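Side-chain contacts in MxaA (Stigmatella aurantiaca, PDB 4W4T), which is a polyketide–peptide assembly-line protein of myxalamid biosynthesis, whose terminal domain, described here, binds NADPH and reductively releases the product: residues Leu59-Thr64 against Arg171-Leu176; Ala69-Glu74 against Ala293-Ser298; Arg98-Leu103 against Trp109-Ala114; Gly245-His250 against Asp288-Ala293; Trp256-Leu261 against Ser408-Arg413. All blocks are in the same frame, centred on the assembly; numbering follows the deposited sequence.

How the contacts relate
Contacts 1 to 4 all belong to the parallel-sheet nucleotide-binding core, and contact 5 ties a loop of that core to helix 400-412. Contacts 1 and 2 meet where Leu60 CD2 lies 3.7 Å from Leu72 CB, on the face of strand 57-61 turned away from helix 159-177. Contact 3 joins contact 1 through a probable hydrogen bond of 2.8 Å between Asn102 ND2 and Ala63 O, which pins the loop holding the NADPH-binding Thr64. Contacts 2 and 4, with centres about 10 Å apart, share Ala293 on helix 287-298. Contact 5 reaches contact 4 where Trp256 CD2 comes within 3.4 Å of Gly249 N; its centre lies about 28 Å from that of contact 1.

Contact 1: Leu59-Thr64 against Arg171-Leu176; sequences LLTGAT and REILRL
In the nucleotide-binding Rossmann core, Leu59 and Thr61 of the strand that leads into the glycine-rich loop pack against Ile173 and Leu176 of helix 159-177. The local strand and helix axes are 12.0 Å apart and run antiparallel, at 179°; Leu59 and Thr61, on one face of the strand, meet helix residues about one turn apart. Methyl groups carry the whole interface. Leu59 CD2 comes to 3.5 Å from Leu176 CD2, the two leucine side chains meeting at a slant, while the same Leu59 methyl stands 4.3 Å from Ile173 CD1. Farther along the strand, Thr61 CG2 and Ile173 CD1 point at each other end to end, 3.9 Å apart. The methyl is free to do so because chi1 of Thr61, 61°, turns OG1 away into the angle between N and C; there it is bonded to His148 ND1 and Gly150 N, which satisfies the buried hydroxyl. Behind the apolar face, Glu172 OE2 accepts from Arg171 NE (3.0 Å) and, side-on, from both NE and NH2 of Arg175. Glu172 OE1 takes the N-H of Leu128, so the carboxylate is gripped at both oxygens. Ile173 also lies beside Ile124, and the loop beyond the strand holds Thr64, both NADPH-binding residues. Helix 159-177, the crossover between strands 145-148 and 185-188, packs on the strand entering a TGxxGxxG loop, as in Rossmann-fold extended short-chain dehydrogenases.

Contact 2: Ala69-Glu74 against Ala293-Ser298; sequences AFLLEE and AIVDLS
Leu71 CD1 meets two residues of helix 287-298, lying 3.6 Å from Ile294 CG2 and 3.7 Å from Val295 CG2. The leucine crosses Ile294 nearly at a right angle but runs alongside Val295 in the opposite sense. Val295 CG2 touches a second partner, Glu74 CG, also at 3.6 Å, so one valine methyl fits against two side chains on successive turns of helix 66-78. Glu74 thus contributes aliphatic carbon to the interface: chi1 of -173° lays CG against the valine, and the bend at chi2 then carries the carboxylate off toward the serines and Arg78. That buried carboxylate is amply satisfied in the next shell, with OE2 bonded to Ser292 OG and paired with Arg78 NH1, and OE1 bonded to Ser291 OG. Arg78 also makes a salt bridge to Asp296 OD1 and so sits between two acids whose nearest oxygens, Glu74 OE2 and Asp296 OD1, are 5.6 Å apart; its charge would be expected to ease their repulsion. At the backbone level the local axes approach to 10.2 Å with a crossing angle of -48°, and the CA atoms of Glu74 and Val295 are 7.3 Å apart. Leu67, which binds NADPH, lies next to Ile294. Helix 66-78 directly follows the glycine-rich loop, and its packing against helix 287-298 belongs to the helical layer on one face of a Rossmann sheet.

Contact 3: Arg98-Leu103 against Trp109-Ala114; sequences RIRKNL and WNEALA
In the loop after helix 92-105, Trp109 lays its indole against Arg100. Arg100 CG stands 3.5 Å from the centroid of the six-membered ring and 15° off its normal, a CH-pi contact over the face. With CG anti to N (chi1 -174°) the arginine's methylenes lie across the ring, and Arg100 CD follows at 3.7 Å from Trp109 CE2. A bend at chi3 then turns the guanidinium away, its plane 76° from that of the indole, so carbon and not charge does the stacking; Arg100 NH1 is bonded to Asn97 OD1. At the ring's edge, Leu103 CB lies 4.2 Å from Trp109 CE3. Two residues on, Glu111 OE2 receives a weak bond of 3.4 Å from Trp109 NE1 and remains 5.0 Å from Arg100 NE, where a weak electrostatic attraction is possible. Leu113 completes the buried side, its CD1 3.9 Å from Leu103 CD2, with Cys76 of helix 66-78 beside it. This packing of the loop back on the helix that precedes it, which also carries the NADPH-binding Arg98, lies in the beta-alpha-beta crossover from strand 82-87 to strand 117-121 of the Rossmann fold.

Contact 4: Gly245-His250 against Asp288-Ala293; sequences GRVTGH and DYVSSA
A stacked histidine and carboxylate, His250 over Asp288, and a small valine pair, Val247 with Val290, join the end of strand 239-248 and the loop just beyond it to the first turns of helix 287-298. The planes of the imidazole and the carboxylate are only 25° apart, and Asp288 CG sits 3.7 Å above the ring, over its centre. Asp288 CB is closer still, 3.4 Å from both His250 CD2 and His250 NE2. The position of the acid follows from chi1 of 44°, which sets CG between N and C and brings the carboxylate back over the approaching loop. Neither group spends its polar atoms on the other: NE2 of His250 and OD2 of Asp288 are 4.0 Å apart across the stack, and Asp288 OD2 is bonded to Ser251 OG. Strand 239-248 pairs in parallel with strand 285-286, which runs straight into helix 287-298, so the contact spans the step from sheet to helix in a late beta-alpha unit of the Rossmann core. The apolar part lies on the sheet side, where Val247 CG2 and Val290 CG2 are 4.0 Å apart and the CA atoms of these valines 7.5 Å apart. Phe66 touches Val247 and Leu67 touches Val290, both being NADPH-binding residues at the start of helix 66-78. The backbone N atoms of Arg252 and Thr253 are hydrogen-bonded to His250 ND1, which fixes the rotation of the ring.

Contact 5: Trp256-Leu261 against Ser408-Arg413; sequences WNTDDL and SSLVHR
Arg413 hooks onto the backbone of Trp256, joining the end of helix 400-412 to the type I beta turn Asn257-Asp260, just ahead of helix 261-272, for which Asp260 is the N-cap. Hydrogen bonding dominates. Arg413 NH1 donates to Trp256 O at 2.7 Å with an N-H...O angle of 147°, the oxygen lying 18° out of the guanidinium plane, while Arg413 NH2 adds a weak bond of 3.2 Å to the same carbonyl. On its other edge the guanidinium grips its own helix: NE (2.8 Å) and NH2 (2.9 Å) of Arg413 both donate to Ser409 OG, nearly in plane. Held from two edges, the group has little freedom to rotate, and the bend at chi3, -90°, is what turns its edge back to Ser409. Packing is supplied by Thr258, whose methyl meets Leu410 of the helix and Arg413 just past its end. The side chains of Thr258 and Leu410 slide past each other in opposite directions, with Thr258 CG2 3.8 Å from Leu410 CD2. Ring contacts extend toward the core, where the Trp256 indole meets Tyr406 and the NADPH-binding Phe66. That same Thr258 CG2 approaches Arg413 NH1 obliquely, at 3.4 Å.

Contact 1: Leu59-Thr64 against Arg171-Leu176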
# COMPACT_ATOMS: atom_id res chain seq x y z
N LEU A 59 20.97 -6.80 27.67
CA LEU A 59 20.79 -6.73 26.23
C LEU A 59 19.44 -6.11 25.88
O LEU A 59 18.40 -6.60 26.31
CB LEU A 59 20.90 -8.11 25.59
CG LEU A 59 20.63 -8.11 24.08
CD1 LEU A 59 21.71 -7.38 23.30
CD2 LEU A 59 20.45 -9.53 23.54
N LEU A 60 19.47 -5.04 25.10
CA LEU A 60 18.24 -4.40 24.62
C LEU A 60 18.09 -4.61 23.13
O LEU A 60 18.99 -4.30 22.35
CB LEU A 60 18.24 -2.90 24.94
CG LEU A 60 17.03 -2.08 24.45
CD1 LEU A 60 15.72 -2.61 25.05
CD2 LEU A 60 17.24 -0.60 24.77
N THR A 61 16.95 -5.13 22.71
CA THR A 61 16.63 -5.12 21.30
C THR A 61 15.65 -3.97 21.04
O THR A 61 14.78 -3.67 21.87
CB THR A 61 16.04 -6.47 20.80
OG1 THR A 61 14.82 -6.77 21.48
CG2 THR A 61 17.01 -7.61 21.05
N GLY A 62 15.80 -3.33 19.89
CA GLY A 62 14.85 -2.33 19.45
C GLY A 62 15.26 -0.92 19.81
O GLY A 62 14.42 -0.02 19.78
N ALA A 63 16.54 -0.71 20.12
CA ALA A 63 17.04 0.61 20.48
C ALA A 63 16.88 1.66 19.38
O ALA A 63 16.96 2.87 19.65
CB ALA A 63 18.50 0.54 20.91
N THR A 64 16.66 1.24 18.14
CA THR A 64 16.52 2.20 17.04
C THR A 64 15.06 2.55 16.73
O THR A 64 14.79 3.29 15.79
CB THR A 64 17.19 1.70 15.73
OG1 THR A 64 16.56 0.49 15.29
CG2 THR A 64 18.69 1.43 15.95
N ARG A 171 12.35 -16.47 19.16
CA ARG A 171 12.95 -17.79 19.39
C ARG A 171 14.45 -17.68 19.67
O ARG A 171 14.97 -18.31 20.60
CB ARG A 171 12.72 -18.71 18.18
CG ARG A 171 13.24 -20.12 18.39
CD ARG A 171 13.26 -20.95 17.09
NE ARG A 171 14.18 -20.41 16.09
CZ ARG A 171 14.25 -20.84 14.83
NH1 ARG A 171 13.44 -21.81 14.42
NH2 ARG A 171 15.11 -20.30 13.98
N GLU A 172 15.16 -16.87 18.89
CA GLU A 172 16.61 -16.77 19.05
C GLU A 172 16.97 -16.05 20.36
O GLU A 172 17.99 -16.35 20.98
CB GLU A 172 17.23 -16.05 17.85
CG GLU A 172 17.05 -16.83 16.54
CD GLU A 172 17.61 -18.25 16.63
OE1 GLU A 172 18.85 -18.42 16.51
OE2 GLU A 172 16.81 -19.20 16.81
N ILE A 173 16.13 -15.11 20.77
CA ILE A 173 16.29 -14.43 22.06
C ILE A 173 16.13 -15.44 23.18
O ILE A 173 16.89 -15.43 24.15
CB ILE A 173 15.26 -13.26 22.21
CG1 ILE A 173 15.70 -12.05 21.38
CG2 ILE A 173 15.04 -12.89 23.70
CD1 ILE A 173 17.02 -11.41 21.87
N LEU A 174 15.14 -16.32 23.04
CA LEU A 174 14.95 -17.36 24.05
C LEU A 174 16.13 -18.32 24.07
O LEU A 174 16.53 -18.80 25.12
CB LEU A 174 13.66 -18.15 23.80
CG LEU A 174 12.39 -17.31 24.00
CD1 LEU A 174 11.14 -18.08 23.54
CD2 LEU A 174 12.26 -16.89 25.47
N ARG A 175 16.69 -18.58 22.90
CA ARG A 175 17.91 -19.38 22.79
C ARG A 175 19.06 -18.77 23.58
O ARG A 175 19.76 -19.44 24.33
CB ARG A 175 18.29 -19.54 21.32
CG ARG A 175 19.24 -20.66 21.05
CD ARG A 175 19.61 -20.76 19.57
NE ARG A 175 18.45 -20.90 18.68
CZ ARG A 175 17.73 -22.02 18.54
NH1 ARG A 175 18.02 -23.10 19.27
NH2 ARG A 175 16.72 -22.05 17.70
N LEU A 176 19.27 -17.47 23.40
CA LEU A 176 20.32 -16.76 24.11
C LEU A 176 20.06 -16.76 25.61
O LEU A 176 20.98 -16.92 26.43
CB LEU A 176 20.43 -15.33 23.58
CG LEU A 176 21.46 -14.42 24.25
CD1 LEU A 176 22.88 -14.88 23.93
CD2 LEU A 176 21.25 -12.96 23.86

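Contact 2: Ala69-Glu74 against Ala293-Ser298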
# COMPACT_ATOMS: atom_id res chain seq x y z
N ALA A 69 13.92 3.82 22.12
CA ALA A 69 14.70 5.00 22.50
C ALA A 69 14.46 5.37 23.96
O ALA A 69 15.39 5.63 24.72
CB ALA A 69 14.37 6.17 21.59
N PHE A 70 13.19 5.40 24.36
CA PHE A 70 12.83 5.79 25.72
C PHE A 70 13.22 4.71 26.71
O PHE A 70 13.71 5.01 27.80
CB PHE A 70 11.32 6.11 25.79
CG PHE A 70 10.94 7.32 25.01
CD1 PHE A 70 10.72 7.24 23.64
CD2 PHE A 70 10.85 8.56 25.62
CE1 PHE A 70 10.39 8.36 22.90
CE2 PHE A 70 10.52 9.69 24.90
CZ PHE A 70 10.28 9.60 23.54
N LEU A 71 13.03 3.46 26.32
CA LEU A 71 13.48 2.34 27.14
C LEU A 71 14.99 2.40 27.36
O LEU A 71 15.47 2.18 28.47
CB LEU A 71 13.08 1.02 26.47
CG LEU A 71 12.96 -0.27 27.27
CD1 LEU A 71 12.21 -0.04 28.58
CD2 LEU A 71 12.22 -1.32 26.42
N LEU A 72 15.74 2.73 26.32
CA LEU A 72 17.19 2.80 26.49
C LEU A 72 17.56 3.92 27.47
O LEU A 72 18.32 3.70 28.42
CB LEU A 72 17.88 3.03 25.16
CG LEU A 72 19.40 3.24 25.27
CD1 LEU A 72 20.04 2.12 26.09
CD2 LEU A 72 20.02 3.35 23.89
N GLU A 73 16.98 5.09 27.26
CA GLU A 73 17.32 6.24 28.09
C GLU A 73 16.89 5.97 29.54
O GLU A 73 17.62 6.27 30.49
CB GLU A 73 16.69 7.50 27.50
CG GLU A 73 17.19 8.82 28.10
CD GLU A 73 16.47 9.17 29.38
OE1 GLU A 73 15.38 8.59 29.61
OE2 GLU A 73 16.98 10.02 30.14
N GLU A 74 15.74 5.32 29.70
CA GLU A 74 15.27 4.97 31.03
C GLU A 74 16.15 3.92 31.72
O GLU A 74 16.39 3.99 32.92
CB GLU A 74 13.82 4.48 30.96
CG GLU A 74 13.19 4.24 32.32
CD GLU A 74 12.02 5.17 32.59
OE1 GLU A 74 11.41 5.67 31.61
OE2 GLU A 74 11.70 5.39 33.77
N ALA A 293 6.99 2.12 33.06
CA ALA A 293 6.34 0.95 33.64
C ALA A 293 7.11 -0.33 33.30
O ALA A 293 7.23 -1.21 34.15
CB ALA A 293 4.89 0.83 33.15
N ILE A 294 7.58 -0.44 32.07
CA ILE A 294 8.39 -1.59 31.69
C ILE A 294 9.56 -1.75 32.66
O ILE A 294 9.78 -2.82 33.23
CB ILE A 294 8.94 -1.47 30.26
CG1 ILE A 294 7.80 -1.60 29.25
CG2 ILE A 294 10.02 -2.54 30.01
CD1 ILE A 294 8.24 -1.32 27.82
N VAL A 295 10.31 -0.67 32.85
CA VAL A 295 11.50 -0.75 33.69
C VAL A 295 11.10 -1.01 35.14
O VAL A 295 11.66 -1.88 35.78
CB VAL A 295 12.37 0.52 33.58
CG1 VAL A 295 13.51 0.50 34.61
CG2 VAL A 295 12.93 0.64 32.17
N ASP A 296 10.11 -0.31 35.65
CA ASP A 296 9.63 -0.52 37.00
C ASP A 296 9.21 -1.94 37.23
O ASP A 296 9.62 -2.53 38.15
CB ASP A 296 8.48 0.43 37.32
CG ASP A 296 8.96 1.81 37.72
OD1 ASP A 296 10.11 2.00 37.99
OD2 ASP A 296 8.17 2.70 37.83
N LEU A 297 8.39 -2.48 36.36
CA LEU A 297 7.87 -3.84 36.53
C LEU A 297 8.99 -4.87 36.40
O LEU A 297 8.99 -5.89 37.09
CB LEU A 297 6.78 -4.14 35.51
CG LEU A 297 5.47 -3.38 35.75
CD1 LEU A 297 4.64 -3.38 34.46
CD2 LEU A 297 4.68 -4.01 36.90
N SER A 298 9.95 -4.58 35.53
CA SER A 298 11.04 -5.53 35.29
C SER A 298 11.90 -5.70 36.54
O SER A 298 12.65 -6.67 36.66
CB SER A 298 11.92 -5.08 34.13
OG SER A 298 12.71 -3.96 34.48

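Contact 3: Arg98-Leu103 against Trp109-Ala114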
# COMPACT_ATOMS: atom_id res chain seq x y z
N ARG A 98 23.74 5.21 14.92
CA ARG A 98 22.31 4.98 14.72
C ARG A 98 21.57 5.12 16.05
O ARG A 98 20.56 5.82 16.13
CB ARG A 98 22.06 3.59 14.13
CG ARG A 98 22.59 3.40 12.71
CD ARG A 98 21.98 2.17 12.05
NE ARG A 98 20.53 2.31 11.85
CZ ARG A 98 19.65 1.32 11.96
NH1 ARG A 98 20.06 0.10 12.28
NH2 ARG A 98 18.37 1.56 11.77
N ILE A 99 22.08 4.48 17.09
CA ILE A 99 21.44 4.56 18.40
C ILE A 99 21.42 6.01 18.88
O ILE A 99 20.37 6.52 19.31
CB ILE A 99 22.16 3.67 19.39
CG1 ILE A 99 22.00 2.21 18.95
CG2 ILE A 99 21.60 3.86 20.78
CD1 ILE A 99 23.00 1.27 19.60
N ARG A 100 22.55 6.70 18.78
CA ARG A 100 22.61 8.09 19.23
C ARG A 100 21.63 8.99 18.47
O ARG A 100 20.90 9.77 19.07
CB ARG A 100 24.02 8.66 19.09
CG ARG A 100 24.16 10.06 19.68
CD ARG A 100 25.51 10.69 19.37
NE ARG A 100 25.73 10.82 17.94
CZ ARG A 100 26.56 10.07 17.23
NH1 ARG A 100 27.29 9.13 17.82
NH2 ARG A 100 26.67 10.27 15.92
N LYS A 101 21.61 8.86 17.15
CA LYS A 101 20.74 9.69 16.33
C LYS A 101 19.27 9.46 16.66
O LYS A 101 18.46 10.41 16.70
CB LYS A 101 20.99 9.45 14.84
CG LYS A 101 22.29 10.09 14.32
CD LYS A 101 22.44 9.92 12.81
CE LYS A 101 23.78 10.45 12.31
NZ LYS A 101 23.97 11.90 12.65
N ASN A 102 18.91 8.19 16.88
CA ASN A 102 17.53 7.87 17.25
C ASN A 102 17.15 8.60 18.53
O ASN A 102 16.10 9.23 18.59
CB ASN A 102 17.34 6.36 17.43
CG ASN A 102 15.88 5.97 17.62
OD1 ASN A 102 15.02 6.41 16.88
ND2 ASN A 102 15.60 5.13 18.62
N LEU A 103 18.01 8.54 19.53
CA LEU A 103 17.70 9.19 20.80
C LEU A 103 17.68 10.71 20.64
O LEU A 103 16.85 11.38 21.26
CB LEU A 103 18.69 8.77 21.89
CG LEU A 103 18.21 7.55 22.71
CD1 LEU A 103 18.19 6.28 21.87
CD2 LEU A 103 19.02 7.35 23.99
N TRP A 109 18.97 12.34 24.01
CA TRP A 109 20.41 12.17 24.05
C TRP A 109 21.13 13.15 24.97
O TRP A 109 20.86 14.35 24.98
CB TRP A 109 21.03 12.28 22.66
CG TRP A 109 22.50 12.02 22.72
CD1 TRP A 109 23.50 12.94 22.62
CD2 TRP A 109 23.13 10.76 22.96
NE1 TRP A 109 24.72 12.32 22.76
CE2 TRP A 109 24.52 10.98 22.96
CE3 TRP A 109 22.66 9.45 23.14
CZ2 TRP A 109 25.44 9.95 23.16
CZ3 TRP A 109 23.57 8.44 23.34
CH2 TRP A 109 24.94 8.69 23.34
N ASN A 110 22.05 12.59 25.78
CA ASN A 110 23.10 13.36 26.45
C ASN A 110 24.37 12.53 26.45
O ASN A 110 24.33 11.31 26.61
CB ASN A 110 22.70 13.75 27.87
CG ASN A 110 22.49 12.55 28.76
OD1 ASN A 110 23.44 12.02 29.33
ND2 ASN A 110 21.24 12.11 28.90
N GLU A 111 25.52 13.18 26.30
CA GLU A 111 26.76 12.44 26.04
C GLU A 111 27.21 11.55 27.20
O GLU A 111 28.03 10.66 27.02
CB GLU A 111 27.87 13.40 25.64
CG GLU A 111 27.96 13.60 24.13
CD GLU A 111 28.43 12.35 23.40
OE1 GLU A 111 29.19 11.55 24.00
OE2 GLU A 111 28.04 12.15 22.22
N ALA A 112 26.64 11.76 28.39
CA ALA A 112 26.94 10.87 29.51
C ALA A 112 26.32 9.47 29.31
O ALA A 112 26.59 8.56 30.09
CB ALA A 112 26.46 11.48 30.81
N LEU A 113 25.49 9.32 28.28
CA LEU A 113 24.90 8.03 27.95
C LEU A 113 25.89 7.11 27.24
O LEU A 113 25.81 5.88 27.36
CB LEU A 113 23.67 8.20 27.05
CG LEU A 113 22.45 8.92 27.61
CD1 LEU A 113 21.41 9.06 26.51
CD2 LEU A 113 21.88 8.19 28.82
N ALA A 114 26.80 7.72 26.49
CA ALA A 114 27.70 7.00 25.59
C ALA A 114 28.50 5.87 26.25
O ALA A 114 28.57 4.78 25.69
CB ALA A 114 28.65 7.98 24.90

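Contact 4: Gly245-His250 against Asp288-Ala293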
# COMPACT_ATOMS: atom_id res chain seq x y z
N GLY A 245 -0.43 -0.80 25.03
CA GLY A 245 -1.56 -0.47 24.17
C GLY A 245 -1.11 0.35 22.98
O GLY A 245 -0.09 0.08 22.36
N ARG A 246 -1.89 1.38 22.66
CA ARG A 246 -1.55 2.28 21.57
C ARG A 246 -0.59 3.33 22.12
O ARG A 246 -0.99 4.24 22.87
CB ARG A 246 -2.81 2.93 20.99
CG ARG A 246 -2.52 4.02 19.99
CD ARG A 246 -3.83 4.62 19.46
NE ARG A 246 -4.58 3.67 18.63
CZ ARG A 246 -5.79 3.21 18.94
NH1 ARG A 246 -6.37 3.60 20.07
NH2 ARG A 246 -6.41 2.35 18.13
N VAL A 247 0.68 3.21 21.75
CA VAL A 247 1.74 4.01 22.36
C VAL A 247 1.86 5.36 21.66
O VAL A 247 2.19 5.42 20.47
CB VAL A 247 3.09 3.27 22.31
CG1 VAL A 247 4.20 4.16 22.86
CG2 VAL A 247 3.00 1.97 23.09
N THR A 248 1.60 6.44 22.39
CA THR A 248 1.54 7.77 21.81
C THR A 248 2.69 8.65 22.31
O THR A 248 3.57 8.18 23.03
CB THR A 248 0.18 8.46 22.09
OG1 THR A 248 -0.02 8.58 23.51
CG2 THR A 248 -0.96 7.62 21.51
N GLY A 249 2.68 9.93 21.93
CA GLY A 249 3.79 10.83 22.20
C GLY A 249 4.19 10.97 23.67
O GLY A 249 3.41 10.65 24.57
N HIS A 250 5.41 11.44 23.90
CA HIS A 250 5.85 11.76 25.25
C HIS A 250 4.97 12.88 25.83
O HIS A 250 4.77 13.88 25.17
CB HIS A 250 7.32 12.20 25.23
CG HIS A 250 7.92 12.32 26.59
ND1 HIS A 250 7.74 13.42 27.40
CD2 HIS A 250 8.72 11.47 27.29
CE1 HIS A 250 8.39 13.25 28.53
NE2 HIS A 250 9.00 12.07 28.50
N ASP A 288 6.24 7.77 27.63
CA ASP A 288 6.97 7.90 28.90
C ASP A 288 6.36 7.03 30.00
O ASP A 288 7.08 6.52 30.87
CB ASP A 288 7.10 9.36 29.38
CG ASP A 288 5.79 10.17 29.25
OD1 ASP A 288 5.09 10.03 28.23
OD2 ASP A 288 5.51 10.98 30.17
N TYR A 289 5.06 6.78 29.95
CA TYR A 289 4.47 5.83 30.88
C TYR A 289 4.84 4.38 30.55
O TYR A 289 5.15 3.60 31.45
CB TYR A 289 2.95 5.97 30.91
CG TYR A 289 2.27 4.88 31.70
CD1 TYR A 289 2.41 4.81 33.09
CD2 TYR A 289 1.50 3.91 31.07
CE1 TYR A 289 1.80 3.82 33.82
CE2 TYR A 289 0.88 2.92 31.78
CZ TYR A 289 1.03 2.87 33.15
OH TYR A 289 0.42 1.87 33.86
N VAL A 290 4.77 4.01 29.27
CA VAL A 290 5.10 2.64 28.89
C VAL A 290 6.54 2.32 29.26
O VAL A 290 6.80 1.30 29.90
CB VAL A 290 4.89 2.40 27.39
CG1 VAL A 290 5.22 0.97 27.05
CG2 VAL A 290 3.44 2.72 27.01
N SER A 291 7.47 3.20 28.90
CA SER A 291 8.87 2.90 29.18
C SER A 291 9.12 2.87 30.68
O SER A 291 9.82 1.97 31.16
CB SER A 291 9.81 3.90 28.50
OG SER A 291 9.60 5.23 28.94
N SER A 292 8.56 3.80 31.45
CA SER A 292 8.78 3.77 32.90
C SER A 292 8.17 2.53 33.53
O SER A 292 8.77 1.94 34.42
CB SER A 292 8.21 5.02 33.59
OG SER A 292 9.01 6.15 33.30
N ALA A 293 6.99 2.12 33.06
CA ALA A 293 6.34 0.95 33.64
C ALA A 293 7.11 -0.33 33.30
O ALA A 293 7.23 -1.21 34.15
CB ALA A 293 4.89 0.83 33.15

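Contact 5: Trp256-Leu261 against Ser408-Arg413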
# COMPACT_ATOMS: atom_id res chain seq x y z
N TRP A 256 7.25 12.28 19.32
CA TRP A 256 6.39 11.29 18.71
C TRP A 256 6.81 11.05 17.28
O TRP A 256 6.90 11.97 16.48
CB TRP A 256 4.93 11.74 18.75
CG TRP A 256 3.90 10.67 18.60
CD1 TRP A 256 4.09 9.34 18.34
CD2 TRP A 256 2.48 10.85 18.70
NE1 TRP A 256 2.88 8.69 18.28
CE2 TRP A 256 1.88 9.59 18.50
CE3 TRP A 256 1.67 11.96 18.95
CZ2 TRP A 256 0.49 9.42 18.53
CZ3 TRP A 256 0.30 11.79 18.99
CH2 TRP A 256 -0.27 10.52 18.78
N ASN A 257 7.07 9.79 16.98
CA ASN A 257 7.44 9.37 15.65
C ASN A 257 6.31 9.62 14.62
O ASN A 257 5.27 9.00 14.70
CB ASN A 257 7.81 7.89 15.72
CG ASN A 257 7.84 7.25 14.40
OD1 ASN A 257 8.49 7.73 13.47
ND2 ASN A 257 7.11 6.15 14.27
N THR A 258 6.52 10.53 13.66
CA THR A 258 5.40 10.99 12.80
C THR A 258 4.94 10.03 11.70
O THR A 258 3.91 10.26 11.08
CB THR A 258 5.73 12.33 12.10
OG1 THR A 258 6.82 12.16 11.19
CG2 THR A 258 6.03 13.43 13.11
N ASP A 259 5.70 8.98 11.44
CA ASP A 259 5.29 7.94 10.50
C ASP A 259 4.31 6.95 11.18
O ASP A 259 3.76 6.05 10.55
CB ASP A 259 6.54 7.25 9.94
CG ASP A 259 6.24 5.89 9.34
OD1 ASP A 259 5.66 5.85 8.23
OD2 ASP A 259 6.54 4.86 10.00
N ASP A 260 4.11 7.14 12.48
CA ASP A 260 3.10 6.41 13.23
C ASP A 260 1.70 6.54 12.62
O ASP A 260 1.30 7.62 12.22
CB ASP A 260 3.07 6.92 14.67
CG ASP A 260 2.23 6.05 15.59
OD1 ASP A 260 1.02 5.86 15.33
OD2 ASP A 260 2.78 5.57 16.61
N LEU A 261 0.96 5.44 12.59
CA LEU A 261 -0.38 5.43 12.02
C LEU A 261 -1.35 6.43 12.67
O LEU A 261 -2.19 7.04 11.99
CB LEU A 261 -0.95 4.02 12.12
CG LEU A 261 -2.36 3.81 11.57
CD1 LEU A 261 -2.42 4.30 10.14
CD2 LEU A 261 -2.74 2.33 11.66
N SER A 408 1.32 20.68 19.31
CA SER A 408 2.34 21.74 19.27
C SER A 408 3.68 21.21 18.72
O SER A 408 4.33 21.88 17.91
CB SER A 408 2.56 22.35 20.66
OG SER A 408 1.34 22.84 21.22
N SER A 409 4.05 20.02 19.15
CA SER A 409 5.26 19.36 18.67
C SER A 409 5.17 19.03 17.17
O SER A 409 6.12 19.27 16.43
CB SER A 409 5.53 18.09 19.48
OG SER A 409 6.69 17.41 18.99
N LEU A 410 4.03 18.50 16.73
CA LEU A 410 3.85 18.19 15.33
C LEU A 410 3.91 19.44 14.46
O LEU A 410 4.43 19.39 13.34
CB LEU A 410 2.52 17.47 15.10
CG LEU A 410 2.45 16.12 15.82
CD1 LEU A 410 1.06 15.52 15.70
CD2 LEU A 410 3.51 15.18 15.27
N VAL A 411 3.37 20.55 14.95
CA VAL A 411 3.46 21.81 14.22
C VAL A 411 4.91 22.28 14.18
O VAL A 411 5.42 22.66 13.12
CB VAL A 411 2.57 22.92 14.84
CG1 VAL A 411 2.88 24.28 14.23
CG2 VAL A 411 1.11 22.59 14.65
N HIS A 412 5.60 22.22 15.32
CA HIS A 412 6.96 22.72 15.42
C HIS A 412 7.89 21.94 14.50
O HIS A 412 8.84 22.50 13.93
CB HIS A 412 7.46 22.62 16.86
CG HIS A 412 8.88 23.05 17.05
ND1 HIS A 412 9.27 24.38 17.00
CD2 HIS A 412 10.01 22.34 17.27
CE1 HIS A 412 10.57 24.46 17.20
NE2 HIS A 412 11.05 23.23 17.37
N ARG A 413 7.61 20.66 14.33
CA ARG A 413 8.44 19.79 13.50
C ARG A 413 7.98 19.78 12.05
O ARG A 413 8.54 19.07 11.23
CB ARG A 413 8.44 18.38 14.07
CG ARG A 413 9.12 18.30 15.43
CD ARG A 413 9.24 16.88 15.92
NE ARG A 413 8.07 16.49 16.69
CZ ARG A 413 7.45 15.32 16.59
NH1 ARG A 413 7.90 14.40 15.72
NH2 ARG A 413 6.40 15.06 17.35